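PDB 3HSI: phosphatidylserine synthase from Haemophilus influenzae, which belongs to the phospholipase D superfamily of enzymes and carries two sequence regions of that family. Local coordinates for residues C[409-412]-C[413-417]; C[214-217]-C[218-222]. All coordinates share one frame; numbering follows the deposited sequence.

Interaction 1: C[409-412]-C[413-417]; sequences EKEQ and NQIRQ
Gln412 meets Arg416 one helical turn on. The two side chains run side by side in the same direction, and Gln412 CB sits over one face of the guanidinium, 3.8 Å from Arg416 NH1. Their flat ends are not stacked: amide and guanidinium planes stand 60° apart. The backbones are joined as well, Arg416 N donating to Gln412 O at 3.0 Å. Asn413 supports the same guanidinium from its edge, where OD1, lying in the plane, takes a weak hydrogen bond from Arg416 NH1 at 3.3 Å. With CG beside its own backbone N (chi1 -79°), the Asn413 amide folds back along the preceding turn, and ND2 comes within 3.9 Å of Glu409 CD without a hydrogen bond. The stronger partner of Arg416 is Glu302, which forms a salt bridge to NH2. On the buried side, Ile415 CD1 rests 3.9 Å from Glu411 CG, while the Glu411 carboxylate goes on to a salt bridge with Arg174 of strand 171-179. Asn413 N to Glu409 O, 2.8 Å, is the first of four successive i to i+4 backbone bonds among residues 409-416, the pattern of a regular alpha-helix, here helix 405-415 in the PLD-like domain.

Interaction 2: C[214-217]-C[218-222]; sequences EIRG and NIRAY
Ile215 touches Ile219 through the ends of both side chains, CD1 to CD1 at 3.6 Å. The chi1 of 53° tucks CG1 of Ile215 in between its own N and C atoms, and from there the branch crosses that of Ile219 obliquely. Ile219 CG1 also lies 3.1 Å from Ile215 O, close against the carbonyl that accepts the hydrogen bond from Ile219 N. Pro131, in a loop, packs on Ile219 and continues this buried apolar side. Asn218 crosses Ile215 at about a right angle, its ND2 approaching CB and CG2 of the isoleucine at 4.0 Å. Ile215 occupies the N-cap position of helix 216-229, so these contacts form its first turn, where the i to i+4 backbone bonding begins. Arg216 comes next, on another side of the helix. Its O accepts from Arg220 N at 3.0 Å, in a nearly straight bond (174° at the hydrogen), and the same oxygen lies over the centre of one face of the Arg220 guanidinium. Both arginine chains bend at chi3 and run side by side, which brings NH1 of Arg216 to 3.6 Å from NH1 of Arg220. Arg216 NH1 reaches the edge of the Arg220 guanidinium, and the two planes are 44° apart. Two like charges this close probably repel each other to some extent. The second subunit packs here, with its Arg285 against Arg216 and its Ala254 against Arg220. Gly217 O, one residue on, accepts from Ala221 N at 3.1 Å, and Ala221 CB lies against that oxygen.

Both contacts lie within single helices, but interaction 1 takes in the later part of helix 405-415 and interaction 2 the first two turns of helix 216-229. They share no element: their centres are 44 Å apart, on opposite sides of the chain's centre. Each is partly buried, with an isoleucine on its inner side. Their charges differ. In interaction 1 Glu411 and Arg416 find opposite charges on strands 171-179 and 300-306, tying the helix into the fold. In interaction 2 two arginines lie together where the second subunit packs, so that helix start faces the dimer interface, whereas no other chain of the assembly touches 409-417.

Interaction 1: C[409-412]-C[413-417]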
ATOM      1  N   GLU C 409     -15.556  -6.438 -34.022  1.00 20.90           N
ATOM      2  CA  GLU C 409     -14.561  -5.985 -34.988  1.00 22.50           C
ATOM      3  C   GLU C 409     -14.806  -4.548 -35.424  1.00 21.95           C
ATOM      4  O   GLU C 409     -13.877  -3.805 -35.660  1.00 21.84           O
ATOM      5  CB  GLU C 409     -14.518  -6.905 -36.217  1.00 23.62           C
ATOM      6  CG  GLU C 409     -13.205  -6.743 -36.966  1.00 30.04           C
ATOM      7  CD  GLU C 409     -13.293  -7.176 -38.406  1.00 38.29           C
ATOM      8  OE1 GLU C 409     -14.305  -6.850 -39.090  1.00 42.57           O
ATOM      9  OE2 GLU C 409     -12.343  -7.853 -38.849  1.00 41.79           O
ATOM     10  N   LYS C 410     -16.067  -4.176 -35.556  1.00 21.64           N
ATOM     11  CA  LYS C 410     -16.430  -2.808 -35.865  1.00 22.66           C
ATOM     12  C   LYS C 410     -15.918  -1.830 -34.788  1.00 23.13           C
ATOM     13  O   LYS C 410     -15.322  -0.794 -35.116  1.00 24.05           O
ATOM     14  CB  LYS C 410     -17.940  -2.703 -36.009  1.00 21.86           C
ATOM     15  CG  LYS C 410     -18.448  -1.280 -36.075  1.00 25.70           C
ATOM     16  CD  LYS C 410     -19.962  -1.296 -36.245  1.00 28.72           C
ATOM     17  CE  LYS C 410     -20.423  -0.203 -37.174  1.00 34.20           C
ATOM     18  NZ  LYS C 410     -20.285   1.110 -36.512  1.00 37.04           N
ATOM     19  N   GLU C 411     -16.142  -2.153 -33.516  1.00 22.99           N
ATOM     20  CA  GLU C 411     -15.621  -1.335 -32.425  1.00 23.93           C
ATOM     21  C   GLU C 411     -14.093  -1.337 -32.479  1.00 23.73           C
ATOM     22  O   GLU C 411     -13.466  -0.286 -32.321  1.00 23.93           O
ATOM     23  CB  GLU C 411     -16.127  -1.795 -31.017  1.00 24.13           C
ATOM     24  CG  GLU C 411     -15.677  -0.832 -29.877  1.00 26.62           C
ATOM     25  CD  GLU C 411     -15.683  -1.439 -28.440  1.00 28.72           C
ATOM     26  OE1 GLU C 411     -15.324  -2.614 -28.254  1.00 28.38           O
ATOM     27  OE2 GLU C 411     -16.042  -0.729 -27.478  1.00 29.71           O
ATOM     28  N   GLN C 412     -13.485  -2.488 -32.740  1.00 23.23           N
ATOM     29  CA  GLN C 412     -12.005  -2.527 -32.713  1.00 24.02           C
ATOM     30  C   GLN C 412     -11.400  -1.708 -33.881  1.00 24.20           C
ATOM     31  O   GLN C 412     -10.360  -1.090 -33.718  1.00 23.39           O
ATOM     32  CB  GLN C 412     -11.493  -3.963 -32.757  1.00 23.51           C
ATOM     33  CG  GLN C 412     -11.455  -4.692 -31.404  1.00 25.81           C
ATOM     34  CD  GLN C 412     -11.092  -6.187 -31.581  1.00 26.85           C
ATOM     35  OE1 GLN C 412     -11.037  -6.673 -32.687  1.00 30.64           O
ATOM     36  NE2 GLN C 412     -10.886  -6.900 -30.494  1.00 28.29           N
ATOM     37  N   ASN C 413     -12.060  -1.723 -35.049  1.00 23.98           N
ATOM     38  CA  ASN C 413     -11.602  -0.945 -36.197  1.00 24.55           C
ATOM     39  C   ASN C 413     -11.770   0.554 -35.996  1.00 24.21           C
ATOM     40  O   ASN C 413     -10.955   1.325 -36.479  1.00 24.43           O
ATOM     41  CB  ASN C 413     -12.288  -1.385 -37.500  1.00 25.01           C
ATOM     42  CG  ASN C 413     -11.678  -2.667 -38.071  1.00 28.27           C
ATOM     43  OD1 ASN C 413     -10.514  -2.982 -37.791  1.00 33.36           O
ATOM     44  ND2 ASN C 413     -12.465  -3.426 -38.829  1.00 28.00           N
ATOM     45  N   GLN C 414     -12.845   0.960 -35.310  1.00 23.66           N
ATOM     46  CA  GLN C 414     -12.998   2.350 -34.907  1.00 22.54           C
ATOM     47  C   GLN C 414     -11.851   2.739 -33.974  1.00 22.17           C
ATOM     48  O   GLN C 414     -11.204   3.781 -34.161  1.00 21.34           O
ATOM     49  CB  GLN C 414     -14.334   2.606 -34.231  1.00 21.94           C
ATOM     50  CG  GLN C 414     -14.579   4.089 -33.963  1.00 21.68           C
ATOM     51  CD  GLN C 414     -14.339   4.966 -35.213  1.00 25.38           C
ATOM     52  OE1 GLN C 414     -15.061   4.884 -36.199  1.00 23.18           O
ATOM     53  NE2 GLN C 414     -13.313   5.803 -35.158  1.00 28.26           N
ATOM     54  N   ILE C 415     -11.602   1.895 -32.986  1.00 21.71           N
ATOM     55  CA  ILE C 415     -10.516   2.136 -32.047  1.00 21.57           C
ATOM     56  C   ILE C 415      -9.175   2.348 -32.754  1.00 22.21           C
ATOM     57  O   ILE C 415      -8.465   3.313 -32.444  1.00 21.96           O
ATOM     58  CB  ILE C 415     -10.422   1.039 -30.975  1.00 21.73           C
ATOM     59  CG1 ILE C 415     -11.573   1.186 -29.994  1.00 20.92           C
ATOM     60  CG2 ILE C 415      -9.098   1.149 -30.176  1.00 21.47           C
ATOM     61  CD1 ILE C 415     -11.863  -0.078 -29.198  1.00 22.17           C
ATOM     62  N   ARG C 416      -8.870   1.506 -33.751  1.00 21.73           N
ATOM     63  CA  ARG C 416      -7.580   1.540 -34.446  1.00 21.21           C
ATOM     64  C   ARG C 416      -7.393   2.738 -35.374  1.00 21.69           C
ATOM     65  O   ARG C 416      -6.266   2.963 -35.859  1.00 20.66           O
ATOM     66  CB  ARG C 416      -7.410   0.256 -35.252  1.00 21.65           C
ATOM     67  CG  ARG C 416      -7.178  -0.971 -34.367  1.00 21.31           C
ATOM     68  CD  ARG C 416      -6.972  -2.202 -35.226  1.00 24.94           C
ATOM     69  NE  ARG C 416      -6.867  -3.413 -34.427  1.00 27.77           N
ATOM     70  CZ  ARG C 416      -7.692  -4.460 -34.519  1.00 29.45           C
ATOM     71  NH1 ARG C 416      -8.720  -4.446 -35.372  1.00 26.09           N
ATOM     72  NH2 ARG C 416      -7.506  -5.513 -33.720  1.00 27.23           N
ATOM     73  N   GLN C 417      -8.481   3.495 -35.627  1.00 20.67           N
ATOM     74  CA  GLN C 417      -8.448   4.577 -36.627  1.00 20.66           C
ATOM     75  C   GLN C 417      -7.350   5.594 -36.374  1.00 20.52           C
ATOM     76  O   GLN C 417      -6.657   5.979 -37.310  1.00 21.00           O
ATOM     77  CB  GLN C 417      -9.786   5.328 -36.773  1.00 19.88           C
ATOM     78  CG  GLN C 417     -10.912   4.539 -37.446  1.00 19.76           C
ATOM     79  CD  GLN C 417     -10.579   4.192 -38.897  1.00 22.39           C
ATOM     80  OE1 GLN C 417      -9.813   4.895 -39.565  1.00 20.49           O
ATOM     81  NE2 GLN C 417     -11.122   3.076 -39.373  1.00 23.56           N
TER

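Interaction 2: C[214-217]-C[218-222]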
ATOM      1  N   GLU C 214     -12.667  11.456  11.101  1.00 35.94           N
ATOM      2  CA  GLU C 214     -13.809  11.197  11.927  1.00 35.41           C
ATOM      3  C   GLU C 214     -14.378   9.796  11.694  1.00 34.52           C
ATOM      4  O   GLU C 214     -15.011   9.243  12.583  1.00 33.65           O
ATOM      5  CB  GLU C 214     -14.835  12.262  11.596  1.00 36.10           C
ATOM      6  CG  GLU C 214     -15.970  12.461  12.541  1.00 38.74           C
ATOM      7  CD  GLU C 214     -16.848  13.639  12.111  1.00 43.72           C
ATOM      8  OE1 GLU C 214     -16.290  14.653  11.593  1.00 43.30           O
ATOM      9  OE2 GLU C 214     -18.096  13.545  12.291  1.00 46.32           O
ATOM     10  N   ILE C 215     -14.143   9.221  10.509  1.00 33.61           N
ATOM     11  CA  ILE C 215     -14.699   7.903  10.155  1.00 32.87           C
ATOM     12  C   ILE C 215     -13.658   6.854   9.680  1.00 32.74           C
ATOM     13  O   ILE C 215     -14.011   5.903   8.969  1.00 32.29           O
ATOM     14  CB  ILE C 215     -15.836   8.026   9.077  1.00 32.92           C
ATOM     15  CG1 ILE C 215     -15.345   8.813   7.848  1.00 32.61           C
ATOM     16  CG2 ILE C 215     -17.092   8.645   9.687  1.00 32.81           C
ATOM     17  CD1 ILE C 215     -16.205   8.672   6.591  1.00 31.90           C
ATOM     18  N   ARG C 216     -12.396   7.011  10.081  1.00 32.04           N
ATOM     19  CA  ARG C 216     -11.344   6.076   9.663  1.00 31.46           C
ATOM     20  C   ARG C 216     -11.679   4.603   9.964  1.00 30.67           C
ATOM     21  O   ARG C 216     -11.610   3.748   9.073  1.00 30.59           O
ATOM     22  CB  ARG C 216      -9.993   6.463  10.268  1.00 31.78           C
ATOM     23  CG  ARG C 216      -9.319   7.649   9.560  1.00 34.29           C
ATOM     24  CD  ARG C 216      -7.912   7.964  10.114  1.00 37.50           C
ATOM     25  NE  ARG C 216      -7.965   8.490  11.487  1.00 41.32           N
ATOM     26  CZ  ARG C 216      -7.762   7.761  12.590  1.00 42.65           C
ATOM     27  NH1 ARG C 216      -7.473   6.464  12.498  1.00 43.86           N
ATOM     28  NH2 ARG C 216      -7.849   8.322  13.789  1.00 42.11           N
ATOM     29  N   GLY C 217     -12.076   4.318  11.203  1.00 29.70           N
ATOM     30  CA  GLY C 217     -12.365   2.947  11.647  1.00 27.99           C
ATOM     31  C   GLY C 217     -13.473   2.305  10.829  1.00 27.18           C
ATOM     32  O   GLY C 217     -13.421   1.119  10.495  1.00 26.62           O
ATOM     33  N   ASN C 218     -14.476   3.107  10.496  1.00 26.29           N
ATOM     34  CA  ASN C 218     -15.588   2.635   9.713  1.00 25.76           C
ATOM     35  C   ASN C 218     -15.154   2.309   8.306  1.00 24.55           C
ATOM     36  O   ASN C 218     -15.575   1.281   7.762  1.00 23.76           O
ATOM     37  CB  ASN C 218     -16.690   3.682   9.704  1.00 26.55           C
ATOM     38  CG  ASN C 218     -17.203   3.953  11.079  1.00 31.70           C
ATOM     39  OD1 ASN C 218     -17.889   3.108  11.680  1.00 36.40           O
ATOM     40  ND2 ASN C 218     -16.857   5.121  11.619  1.00 33.41           N
ATOM     41  N   ILE C 219     -14.318   3.184   7.726  1.00 23.69           N
ATOM     42  CA  ILE C 219     -13.781   2.968   6.388  1.00 23.36           C
ATOM     43  C   ILE C 219     -13.072   1.614   6.343  1.00 22.89           C
ATOM     44  O   ILE C 219     -13.356   0.798   5.465  1.00 23.11           O
ATOM     45  CB  ILE C 219     -12.762   4.078   5.928  1.00 24.32           C
ATOM     46  CG1 ILE C 219     -13.330   5.524   5.931  1.00 23.64           C
ATOM     47  CG2 ILE C 219     -12.148   3.697   4.593  1.00 22.51           C
ATOM     48  CD1 ILE C 219     -14.713   5.647   5.424  1.00 27.40           C
ATOM     49  N   ARG C 220     -12.137   1.407   7.279  1.00 21.76           N
ATOM     50  CA  ARG C 220     -11.393   0.170   7.410  1.00 22.43           C
ATOM     51  C   ARG C 220     -12.291  -1.059   7.429  1.00 21.73           C
ATOM     52  O   ARG C 220     -12.118  -1.944   6.617  1.00 22.46           O
ATOM     53  CB  ARG C 220     -10.531   0.171   8.690  1.00 22.74           C
ATOM     54  CG  ARG C 220      -9.064   0.308   8.454  1.00 26.47           C
ATOM     55  CD  ARG C 220      -8.240   0.002   9.746  1.00 31.88           C
ATOM     56  NE  ARG C 220      -8.509   0.983  10.801  1.00 35.93           N
ATOM     57  CZ  ARG C 220      -8.065   2.241  10.791  1.00 36.87           C
ATOM     58  NH1 ARG C 220      -8.389   3.061  11.780  1.00 37.58           N
ATOM     59  NH2 ARG C 220      -7.291   2.677   9.795  1.00 36.52           N
ATOM     60  N   ALA C 221     -13.217  -1.136   8.382  1.00 20.62           N
ATOM     61  CA  ALA C 221     -14.181  -2.243   8.428  1.00 20.34           C
ATOM     62  C   ALA C 221     -14.994  -2.397   7.123  1.00 20.23           C
ATOM     63  O   ALA C 221     -15.314  -3.501   6.686  1.00 20.15           O
ATOM     64  CB  ALA C 221     -15.133  -2.073   9.622  1.00 19.50           C
ATOM     65  N   TYR C 222     -15.335  -1.293   6.500  1.00 20.00           N
ATOM     66  CA  TYR C 222     -16.094  -1.383   5.247  1.00 21.06           C
ATOM     67  C   TYR C 222     -15.268  -1.998   4.126  1.00 21.28           C
ATOM     68  O   TYR C 222     -15.779  -2.798   3.368  1.00 20.45           O
ATOM     69  CB  TYR C 222     -16.518  -0.005   4.824  1.00 19.29           C
ATOM     70  CG  TYR C 222     -17.091   0.133   3.450  1.00 20.59           C
ATOM     71  CD1 TYR C 222     -18.342  -0.375   3.143  1.00 17.38           C
ATOM     72  CD2 TYR C 222     -16.408   0.871   2.467  1.00 20.58           C
ATOM     73  CE1 TYR C 222     -18.899  -0.183   1.856  1.00 20.18           C
ATOM     74  CE2 TYR C 222     -16.950   1.081   1.213  1.00 19.76           C
ATOM     75  CZ  TYR C 222     -18.201   0.564   0.912  1.00 20.88           C
ATOM     76  OH  TYR C 222     -18.739   0.775  -0.343  1.00 20.89           O
TER